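Local atomic coordinates of 4-amino-4-deoxy-L-arabinose transferase or related glycosyltransferases of PMT family (Cupriavidus metallidurans, PDB entry 5EZM), a protein that probably transfers 4-amino-4-deoxy-L-arabinose from a polyprenyl-phosphate carrier in the membrane to lipid A. Residues E59-E64 / A507-F512; Y80-Y85 / P518-P523; H491-Y496 / W563-V568. One frame throughout, in Å; residues are numbered along the deposited sequence.

Interaction 1 (E59-E64 / A507-F512); sequences EGRYAE and ADELTF
Arg61 on helix 58-72 and Glu509 in the short 3-10 turn ahead of helix 511-516 are the closest backbone positions of the two segments, yet their CA atoms stand 10.8 Å apart, so the gap is bridged by side chains alone. These two residues make the whole contact, and both are buried. Arg61 sends CG away from its backbone N (chi1 163°), runs straight to CD and bends about CG-CD, which brings NH1 round to the carboxylate. Glu509 reaches back with CG set between its own backbone N and carbonyl carbon (chi1 74°). NH1 donates to Glu509 OE2 at 2.5 Å, a salt bridge whose exact length should not be pressed at this resolution. OE2 comes in at the edge of the guanidinium, close to its plane, while Glu509 OE1 lies 3.1 Å from the same Arg61 NH1. Both carboxylate oxygens have NH1 as their nearest guanidinium nitrogen, and the planes stand 34° apart, so the paired, coplanar arrangement is absent. The other terminal nitrogen, Arg61 NH2, is held in a salt bridge by Asp58, and Tyr80 and Tyr85 pack beside the ion pair. The turn that presents Glu509 is fastened through Asp508 O, which accepts from both the backbone N and OG1 of Thr511, the latter at 2.9 Å and on a lone pair. Glu509 also sits about 5 Å, nearest atoms, from the bound zinc ion, with the zinc ligands Glu87 and His270 about 4 Å from its side chain. The chemistry implies an ionic link from the C-terminal domain to helix 58-72, consistent with Arg61 holding in place a carboxylate that lies beside, but not on, the metal.

Interaction 2 (Y80-Y85 / P518-P523); sequences YNALKY and PQRVVP
Leu83 and Val521 form the close-packed half of this contact, although the nearest CA atoms belong to Leu83 and Arg520, 7.7 Å apart. The fork of Leu83 straddles one methyl: Val521 CG2 lies 3.6 Å from Leu83 CD1 and 3.7 Å from Leu83 CD2, and the two side chains cross at about a right angle. Leu83 gets there through its far end, since its first bond does not aim at the other segment; CG lies opposite the carbonyl carbon (chi1 -60°), and the extended chain carries the methyls across. Met503 of strand 502-504 touches both residues and closes this apolar patch. The part that projects toward 518-523 is a beta hairpin with a two-residue loop, strands 79-80 and 83-84 joined by a type I' turn from Tyr80 to Leu83. Asn81 and Ala82 both take positive phi at its corner, and their amides bond to the carboxylate of Glu68 on helix 58-72. Facing it, 518-523 leads from helix 511-516 along the rim of the C-terminal sheet, where Val522 makes backbone bonds with Met503 and Gly505. The looser half is polar and lies toward solvent. Arg520, an exposed residue, slides past Leu83 in the opposite direction, with its CB 4.1 Å from Leu83 CD2, then bends about CG-CD so that the guanidinium reaches the turn. Ala82 CB meets the edge of that group in its plane, 3.7 Å from Arg520 NH2. Ala82 O stands oblique to the guanidinium, 3.1 Å from Arg520 NE, while accepting a hydrogen bond from Arg79.

Interaction 3 (H491-Y496 / W563-V568); sequences HTLPFY and WRRVVV
Leu493, on the first turn of helix 493-497, lies obliquely across the aliphatic part of Arg565, which leads into strand 566-569. The touching branch is Leu493 CD2, 3.7 Å from Arg565 CD, while Leu493 CB comes within 4.0 Å of Arg565 NE. The same CD2 reaches Val567 CG2 at 4.2 Å, and Val541 and Ile473 pack around this apolar side. Arg565 starts with CG between its backbone N and carbonyl carbon (chi1 48°) and bends about CG-CD, which swings the guanidinium past Leu493 toward Thr492. Thr492 meets it at about a right angle, its OG1 3.5 Å from Arg565 NH2 without a hydrogen bond; that hydroxyl bonds to Ser465 O instead. The charge of Arg565 is answered by Asp490 at NE and Asp562 at NH1, and Asp490 also accepts from the amides of Thr492 and Leu493. With a methionine in place of Arg565, Asp490 and Asp562 would probably lose their cationic mate. The contact thus works at two levels: the arginine's methylenes join the apolar layer between helix and sheet, and its guanidinium ties the start of helix 493-497 to the lead-in of strand 566-569 through Asp490.

How the interactions relate
Along the chain the segments come in the order 59-64, 80-85, 491-496, 507-512, 518-523, 563-568, so each contact crosses the others. Interactions 1 and 2 lie 11 Å apart between centres and join the early helix 58-72 and the hairpin 79-84 to the C-terminal domain. Interaction 3 lies wholly inside that domain, between a helix and its mixed five-stranded sheet, with its centre 14 Å from interaction 1 and 18 Å from interaction 2. Tyr80 OH of interaction 2 probably hydrogen-bonds His491 ND1 of interaction 3 at 2.6 Å, and Phe495 packs against Ala63 and Glu64. Two of the three contacts thus connect the C-terminal domain to the early part of the chain, and interaction 1 is nearest the zinc site.

Interaction 1 (E59-E64 / A507-F512)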
loop_
_atom_site.group_PDB
_atom_site.type_symbol
_atom_site.label_atom_id
_atom_site.label_comp_id
_atom_site.label_asym_id
_atom_site.label_seq_id
_atom_site.Cartn_x
_atom_site.Cartn_y
_atom_site.Cartn_z
ATOM N N GLU A 59 3.984 -6.988 1.273
ATOM C CA GLU A 59 4.867 -6.865 0.114
ATOM C C GLU A 59 5.267 -8.232 -0.423
ATOM O O GLU A 59 5.192 -8.491 -1.633
ATOM C CB GLU A 59 6.114 -6.060 0.479
ATOM C CG GLU A 59 5.859 -4.606 0.793
ATOM C CD GLU A 59 7.113 -3.774 0.658
ATOM O OE1 GLU A 59 8.132 -4.124 1.294
ATOM O OE2 GLU A 59 7.085 -2.780 -0.100
ATOM N N GLY A 60 5.698 -9.121 0.474
ATOM C CA GLY A 60 6.068 -10.459 0.051
ATOM C C GLY A 60 4.894 -11.245 -0.499
ATOM O O GLY A 60 5.018 -11.921 -1.521
ATOM N N ARG A 61 3.735 -11.159 0.165
ATOM C CA ARG A 61 2.572 -11.929 -0.267
ATOM C C ARG A 61 2.147 -11.551 -1.679
ATOM O O ARG A 61 1.944 -12.421 -2.535
ATOM C CB ARG A 61 1.403 -11.737 0.702
ATOM C CG ARG A 61 0.064 -12.173 0.108
ATOM C CD ARG A 61 -1.079 -12.140 1.112
ATOM N NE ARG A 61 -1.118 -10.892 1.865
ATOM C CZ ARG A 61 -1.114 -10.825 3.192
ATOM N NH1 ARG A 61 -1.090 -11.936 3.913
ATOM N NH2 ARG A 61 -1.144 -9.646 3.796
ATOM N N TYR A 62 2.000 -10.253 -1.945
ATOM C CA TYR A 62 1.535 -9.851 -3.266
ATOM C C TYR A 62 2.625 -10.015 -4.318
ATOM O O TYR A 62 2.326 -10.363 -5.469
ATOM C CB TYR A 62 1.007 -8.417 -3.211
ATOM C CG TYR A 62 -0.149 -8.291 -2.247
ATOM C CD1 TYR A 62 -1.224 -9.171 -2.309
ATOM C CD2 TYR A 62 -0.149 -7.329 -1.247
ATOM C CE1 TYR A 62 -2.276 -9.080 -1.422
ATOM C CE2 TYR A 62 -1.202 -7.229 -0.350
ATOM C CZ TYR A 62 -2.262 -8.109 -0.444
ATOM O OH TYR A 62 -3.312 -8.016 0.441
ATOM N N ALA A 63 3.892 -9.806 -3.942
ATOM C CA ALA A 63 4.972 -10.038 -4.895
ATOM C C ALA A 63 5.036 -11.503 -5.303
ATOM O O ALA A 63 5.291 -11.821 -6.472
ATOM C CB ALA A 63 6.306 -9.586 -4.306
ATOM N N GLU A 64 4.785 -12.411 -4.354
ATOM C CA GLU A 64 4.872 -13.840 -4.638
ATOM C C GLU A 64 3.646 -14.343 -5.384
ATOM O O GLU A 64 3.778 -15.130 -6.326
ATOM C CB GLU A 64 5.059 -14.632 -3.344
ATOM C CG GLU A 64 4.898 -16.141 -3.519
ATOM C CD GLU A 64 5.929 -16.755 -4.463
ATOM O OE1 GLU A 64 6.960 -16.110 -4.742
ATOM O OE2 GLU A 64 5.710 -17.893 -4.923
ATOM N N ALA A 507 -2.142 -23.592 8.108
ATOM C CA ALA A 507 -1.773 -22.832 6.925
ATOM C C ALA A 507 -2.110 -21.351 7.035
ATOM O O ALA A 507 -1.878 -20.606 6.075
ATOM C CB ALA A 507 -2.455 -23.423 5.687
ATOM N N ASP A 508 -2.650 -20.914 8.170
ATOM C CA ASP A 508 -2.981 -19.506 8.411
ATOM C C ASP A 508 -3.972 -19.082 7.327
ATOM O O ASP A 508 -4.965 -19.794 7.106
ATOM C CB ASP A 508 -1.684 -18.705 8.488
ATOM C CG ASP A 508 -1.906 -17.272 8.920
ATOM O OD1 ASP A 508 -2.131 -17.044 10.129
ATOM O OD2 ASP A 508 -1.852 -16.375 8.051
ATOM N N GLU A 509 -3.745 -17.972 6.622
ATOM C CA GLU A 509 -4.659 -17.512 5.583
ATOM C C GLU A 509 -4.720 -18.450 4.383
ATOM O O GLU A 509 -5.557 -18.240 3.498
ATOM C CB GLU A 509 -4.251 -16.117 5.119
ATOM C CG GLU A 509 -3.015 -16.111 4.243
ATOM C CD GLU A 509 -2.205 -14.840 4.385
ATOM O OE1 GLU A 509 -1.947 -14.429 5.536
ATOM O OE2 GLU A 509 -1.832 -14.250 3.347
ATOM N N LEU A 510 -3.857 -19.462 4.321
ATOM C CA LEU A 510 -3.926 -20.476 3.279
ATOM C C LEU A 510 -4.762 -21.680 3.687
ATOM O O LEU A 510 -4.935 -22.600 2.876
ATOM C CB LEU A 510 -2.515 -20.926 2.886
ATOM C CG LEU A 510 -1.716 -19.910 2.066
ATOM C CD1 LEU A 510 -0.293 -20.388 1.838
ATOM C CD2 LEU A 510 -2.408 -19.641 0.740
ATOM N N THR A 511 -5.293 -21.682 4.914
ATOM C CA THR A 511 -6.104 -22.796 5.401
ATOM C C THR A 511 -7.143 -23.228 4.373
ATOM O O THR A 511 -7.221 -24.409 4.008
ATOM C CB THR A 511 -6.786 -22.405 6.715
ATOM O OG1 THR A 511 -5.840 -22.480 7.789
ATOM C CG2 THR A 511 -7.967 -23.324 7.004
ATOM N N PHE A 512 -7.939 -22.276 3.879
ATOM C CA PHE A 512 -8.975 -22.601 2.904
ATOM C C PHE A 512 -8.380 -23.314 1.698
ATOM O O PHE A 512 -8.848 -24.389 1.301
ATOM C CB PHE A 512 -9.706 -21.328 2.480
ATOM C CG PHE A 512 -10.841 -21.572 1.532
ATOM C CD1 PHE A 512 -12.086 -21.940 2.007
ATOM C CD2 PHE A 512 -10.664 -21.428 0.167
ATOM C CE1 PHE A 512 -13.136 -22.163 1.138
ATOM C CE2 PHE A 512 -11.711 -21.651 -0.709
ATOM C CZ PHE A 512 -12.950 -22.018 -0.222
#

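Interaction 2 (Y80-Y85 / P518-P523)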
loop_
_atom_site.group_PDB
_atom_site.type_symbol
_atom_site.label_atom_id
_atom_site.label_comp_id
_atom_site.label_asym_id
_atom_site.label_seq_id
_atom_site.Cartn_x
_atom_site.Cartn_y
_atom_site.Cartn_z
ATOM N N TYR A 80 -1.476 -18.634 -3.955
ATOM C CA TYR A 80 -0.410 -18.200 -3.058
ATOM C C TYR A 80 0.269 -19.458 -2.534
ATOM O O TYR A 80 -0.344 -20.237 -1.794
ATOM C CB TYR A 80 -0.961 -17.343 -1.914
ATOM C CG TYR A 80 0.089 -16.680 -1.045
ATOM C CD1 TYR A 80 1.327 -16.320 -1.561
ATOM C CD2 TYR A 80 -0.157 -16.423 0.298
ATOM C CE1 TYR A 80 2.289 -15.710 -0.766
ATOM C CE2 TYR A 80 0.800 -15.819 1.103
ATOM C CZ TYR A 80 2.023 -15.464 0.566
ATOM O OH TYR A 80 2.978 -14.864 1.361
ATOM N N ASN A 81 1.527 -19.657 -2.930
ATOM C CA ASN A 81 2.267 -20.883 -2.638
ATOM C C ASN A 81 1.507 -22.103 -3.158
ATOM O O ASN A 81 1.271 -23.077 -2.438
ATOM C CB ASN A 81 2.575 -20.996 -1.145
ATOM C CG ASN A 81 3.469 -19.868 -0.659
ATOM O OD1 ASN A 81 4.693 -19.936 -0.781
ATOM N ND2 ASN A 81 2.861 -18.816 -0.117
ATOM N N ALA A 82 1.105 -22.021 -4.428
ATOM C CA ALA A 82 0.458 -23.102 -5.162
ATOM C C ALA A 82 -0.952 -23.369 -4.647
ATOM O O ALA A 82 -1.644 -24.249 -5.167
ATOM C CB ALA A 82 1.300 -24.381 -5.106
ATOM N N LEU A 83 -1.400 -22.609 -3.653
ATOM C CA LEU A 83 -2.706 -22.817 -3.047
ATOM C C LEU A 83 -3.649 -21.672 -3.389
ATOM O O LEU A 83 -3.237 -20.511 -3.476
ATOM C CB LEU A 83 -2.596 -22.949 -1.527
ATOM C CG LEU A 83 -1.736 -24.099 -1.016
ATOM C CD1 LEU A 83 -1.638 -24.014 0.494
ATOM C CD2 LEU A 83 -2.320 -25.431 -1.456
ATOM N N LYS A 84 -4.924 -22.016 -3.576
ATOM C CA LYS A 84 -5.936 -21.024 -3.915
ATOM C C LYS A 84 -5.993 -19.935 -2.855
ATOM O O LYS A 84 -6.045 -20.217 -1.654
ATOM C CB LYS A 84 -7.307 -21.687 -4.058
ATOM C CG LYS A 84 -7.426 -22.643 -5.229
ATOM C CD LYS A 84 -8.829 -23.214 -5.318
ATOM C CE LYS A 84 -8.991 -24.088 -6.547
ATOM N NZ LYS A 84 -10.412 -24.490 -6.762
ATOM N N TYR A 85 -5.972 -18.684 -3.309
ATOM C CA TYR A 85 -6.035 -17.512 -2.441
ATOM C C TYR A 85 -7.190 -16.655 -2.944
ATOM O O TYR A 85 -7.050 -15.939 -3.939
ATOM C CB TYR A 85 -4.715 -16.749 -2.454
ATOM C CG TYR A 85 -4.620 -15.642 -1.431
ATOM C CD1 TYR A 85 -4.486 -15.932 -0.078
ATOM C CD2 TYR A 85 -4.651 -14.308 -1.816
ATOM C CE1 TYR A 85 -4.393 -14.921 0.865
ATOM C CE2 TYR A 85 -4.558 -13.291 -0.879
ATOM C CZ TYR A 85 -4.429 -13.604 0.459
ATOM O OH TYR A 85 -4.336 -12.598 1.397
ATOM N N PRO A 518 -6.409 -30.788 -0.870
ATOM C CA PRO A 518 -5.559 -31.379 0.177
ATOM C C PRO A 518 -4.395 -32.202 -0.352
ATOM O O PRO A 518 -3.496 -32.533 0.431
ATOM C CB PRO A 518 -6.539 -32.256 0.964
ATOM C CG PRO A 518 -7.585 -32.620 -0.033
ATOM C CD PRO A 518 -7.736 -31.425 -0.930
ATOM N N GLN A 519 -4.375 -32.543 -1.640
ATOM C CA GLN A 519 -3.265 -33.295 -2.211
ATOM C C GLN A 519 -2.022 -32.443 -2.438
ATOM O O GLN A 519 -1.018 -32.962 -2.936
ATOM C CB GLN A 519 -3.692 -33.946 -3.530
ATOM C CG GLN A 519 -4.733 -35.045 -3.362
ATOM C CD GLN A 519 -5.028 -35.777 -4.657
ATOM O OE1 GLN A 519 -4.555 -35.390 -5.725
ATOM N NE2 GLN A 519 -5.813 -36.845 -4.565
ATOM N N ARG A 520 -2.064 -31.159 -2.083
ATOM C CA ARG A 520 -0.938 -30.253 -2.251
ATOM C C ARG A 520 -0.361 -29.792 -0.918
ATOM O O ARG A 520 0.473 -28.878 -0.895
ATOM C CB ARG A 520 -1.363 -29.038 -3.079
ATOM C CG ARG A 520 -2.239 -29.376 -4.275
ATOM C CD ARG A 520 -2.808 -28.118 -4.912
ATOM N NE ARG A 520 -1.785 -27.325 -5.585
ATOM C CZ ARG A 520 -1.631 -27.275 -6.905
ATOM N NH1 ARG A 520 -2.440 -27.968 -7.694
ATOM N NH2 ARG A 520 -0.673 -26.526 -7.436
ATOM N N VAL A 521 -0.776 -30.407 0.186
ATOM C CA VAL A 521 -0.485 -29.897 1.522
ATOM C C VAL A 521 -0.405 -31.073 2.488
ATOM O O VAL A 521 -1.134 -32.060 2.347
ATOM C CB VAL A 521 -1.555 -28.860 1.941
ATOM C CG1 VAL A 521 -1.755 -28.833 3.445
ATOM C CG2 VAL A 521 -1.174 -27.478 1.435
ATOM N N VAL A 522 0.501 -30.980 3.455
ATOM C CA VAL A 522 0.572 -31.929 4.560
ATOM C C VAL A 522 -0.400 -31.455 5.638
ATOM O O VAL A 522 -0.259 -30.320 6.121
ATOM C CB VAL A 522 1.995 -32.048 5.117
ATOM C CG1 VAL A 522 2.110 -33.260 6.030
ATOM C CG2 VAL A 522 3.006 -32.125 3.982
ATOM N N PRO A 523 -1.382 -32.269 6.037
ATOM C CA PRO A 523 -2.418 -31.759 6.951
ATOM C C PRO A 523 -1.888 -31.388 8.322
ATOM O O PRO A 523 -2.247 -30.331 8.851
ATOM C CB PRO A 523 -3.421 -32.921 7.032
ATOM C CG PRO A 523 -3.091 -33.821 5.887
ATOM C CD PRO A 523 -1.624 -33.668 5.660
#

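Interaction 3 (H491-Y496 / W563-V568)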
loop_
_atom_site.group_PDB
_atom_site.type_symbol
_atom_site.label_atom_id
_atom_site.label_comp_id
_atom_site.label_asym_id
_atom_site.label_seq_id
_atom_site.Cartn_x
_atom_site.Cartn_y
_atom_site.Cartn_z
ATOM N N HIS A 491 6.417 -15.204 4.237
ATOM C CA HIS A 491 5.875 -14.381 3.166
ATOM C C HIS A 491 6.933 -13.829 2.219
ATOM O O HIS A 491 6.579 -13.366 1.130
ATOM C CB HIS A 491 5.076 -13.216 3.751
ATOM C CG HIS A 491 3.813 -13.633 4.438
ATOM N ND1 HIS A 491 2.674 -13.990 3.749
ATOM C CD2 HIS A 491 3.506 -13.735 5.752
ATOM C CE1 HIS A 491 1.720 -14.296 4.610
ATOM N NE2 HIS A 491 2.199 -14.148 5.833
ATOM N N THR A 492 8.207 -13.863 2.593
ATOM C CA THR A 492 9.253 -13.259 1.776
ATOM C C THR A 492 10.271 -14.255 1.250
ATOM O O THR A 492 10.749 -14.095 0.124
ATOM C CB THR A 492 9.982 -12.174 2.573
ATOM O OG1 THR A 492 10.512 -12.741 3.777
ATOM C CG2 THR A 492 9.027 -11.045 2.925
ATOM N N LEU A 493 10.623 -15.275 2.032
ATOM C CA LEU A 493 11.654 -16.214 1.597
ATOM C C LEU A 493 11.264 -17.017 0.359
ATOM O O LEU A 493 12.123 -17.180 -0.527
ATOM C CB LEU A 493 12.033 -17.150 2.751
ATOM C CG LEU A 493 13.164 -18.140 2.454
ATOM C CD1 LEU A 493 14.460 -17.399 2.186
ATOM C CD2 LEU A 493 13.338 -19.118 3.598
ATOM N N PRO A 494 10.038 -17.544 0.224
ATOM C CA PRO A 494 9.708 -18.250 -1.027
ATOM C C PRO A 494 9.850 -17.382 -2.265
ATOM O O PRO A 494 10.270 -17.888 -3.314
ATOM C CB PRO A 494 8.257 -18.711 -0.805
ATOM C CG PRO A 494 7.776 -17.978 0.390
ATOM C CD PRO A 494 8.971 -17.698 1.226
ATOM N N PHE A 495 9.527 -16.087 -2.178
ATOM C CA PHE A 495 9.730 -15.202 -3.321
ATOM C C PHE A 495 11.200 -15.136 -3.701
ATOM O O PHE A 495 11.555 -15.275 -4.877
ATOM C CB PHE A 495 9.202 -13.799 -3.018
ATOM C CG PHE A 495 9.493 -12.792 -4.107
ATOM C CD1 PHE A 495 8.663 -12.687 -5.215
ATOM C CD2 PHE A 495 10.593 -11.952 -4.024
ATOM C CE1 PHE A 495 8.928 -11.758 -6.217
ATOM C CE2 PHE A 495 10.864 -11.021 -5.021
ATOM C CZ PHE A 495 10.031 -10.924 -6.118
ATOM N N TYR A 496 12.073 -14.912 -2.715
ATOM C CA TYR A 496 13.498 -14.806 -3.012
ATOM C C TYR A 496 14.076 -16.128 -3.495
ATOM O O TYR A 496 15.069 -16.134 -4.232
ATOM C CB TYR A 496 14.257 -14.296 -1.790
ATOM C CG TYR A 496 14.092 -12.812 -1.593
ATOM C CD1 TYR A 496 14.780 -11.910 -2.393
ATOM C CD2 TYR A 496 13.237 -12.307 -0.619
ATOM C CE1 TYR A 496 14.628 -10.549 -2.228
ATOM C CE2 TYR A 496 13.079 -10.940 -0.445
ATOM C CZ TYR A 496 13.778 -10.070 -1.256
ATOM O OH TYR A 496 13.631 -8.715 -1.095
ATOM N N TRP A 563 17.322 -14.693 12.184
ATOM C CA TRP A 563 16.674 -14.417 13.459
ATOM C C TRP A 563 15.228 -14.897 13.518
ATOM O O TRP A 563 14.682 -15.040 14.618
ATOM C CB TRP A 563 16.728 -12.922 13.761
ATOM C CG TRP A 563 18.101 -12.425 14.041
ATOM C CD1 TRP A 563 18.831 -11.558 13.281
ATOM C CD2 TRP A 563 18.920 -12.762 15.164
ATOM N NE1 TRP A 563 20.054 -11.330 13.866
ATOM C CE2 TRP A 563 20.135 -12.059 15.022
ATOM C CE3 TRP A 563 18.743 -13.586 16.280
ATOM C CZ2 TRP A 563 21.161 -12.151 15.955
ATOM C CZ3 TRP A 563 19.766 -13.682 17.200
ATOM C CH2 TRP A 563 20.962 -12.972 17.031
ATOM N N ARG A 564 14.598 -15.154 12.373
ATOM C CA ARG A 564 13.183 -15.482 12.340
ATOM C C ARG A 564 12.876 -16.873 11.806
ATOM O O ARG A 564 11.720 -17.304 11.896
ATOM C CB ARG A 564 12.416 -14.448 11.497
ATOM C CG ARG A 564 12.467 -13.030 12.054
ATOM C CD ARG A 564 11.601 -12.067 11.247
ATOM N NE ARG A 564 10.195 -12.465 11.237
ATOM C CZ ARG A 564 9.595 -13.078 10.220
ATOM N NH1 ARG A 564 10.277 -13.362 9.120
ATOM N NH2 ARG A 564 8.312 -13.407 10.302
ATOM N N ARG A 565 13.857 -17.589 11.263
ATOM C CA ARG A 565 13.566 -18.857 10.614
ATOM C C ARG A 565 14.774 -19.779 10.693
ATOM O O ARG A 565 15.926 -19.332 10.698
ATOM C CB ARG A 565 13.144 -18.647 9.148
ATOM C CG ARG A 565 14.060 -17.714 8.374
ATOM C CD ARG A 565 13.672 -17.539 6.910
ATOM N NE ARG A 565 12.484 -16.714 6.708
ATOM C CZ ARG A 565 12.452 -15.385 6.807
ATOM N NH1 ARG A 565 13.541 -14.700 7.137
ATOM N NH2 ARG A 565 11.316 -14.735 6.588
ATOM N N VAL A 566 14.481 -21.073 10.780
ATOM C CA VAL A 566 15.452 -22.151 10.649
ATOM C C VAL A 566 15.062 -22.958 9.419
ATOM O O VAL A 566 13.884 -23.308 9.250
ATOM C CB VAL A 566 15.483 -23.048 11.902
ATOM C CG1 VAL A 566 16.577 -24.100 11.783
ATOM C CG2 VAL A 566 15.660 -22.213 13.158
ATOM N N VAL A 567 16.039 -23.237 8.561
ATOM C CA VAL A 567 15.825 -23.955 7.310
ATOM C C VAL A 567 16.675 -25.214 7.341
ATOM O O VAL A 567 17.911 -25.135 7.417
ATOM C CB VAL A 567 16.167 -23.094 6.085
ATOM C CG1 VAL A 567 15.882 -23.867 4.805
ATOM C CG2 VAL A 567 15.382 -21.789 6.120
ATOM N N VAL A 568 16.015 -26.371 7.259
ATOM C CA VAL A 568 16.648 -27.663 7.476
ATOM C C VAL A 568 16.400 -28.566 6.272
ATOM O O VAL A 568 15.588 -28.269 5.394
ATOM C CB VAL A 568 16.138 -28.341 8.762
ATOM C CG1 VAL A 568 16.372 -27.440 9.966
ATOM C CG2 VAL A 568 14.663 -28.672 8.626
#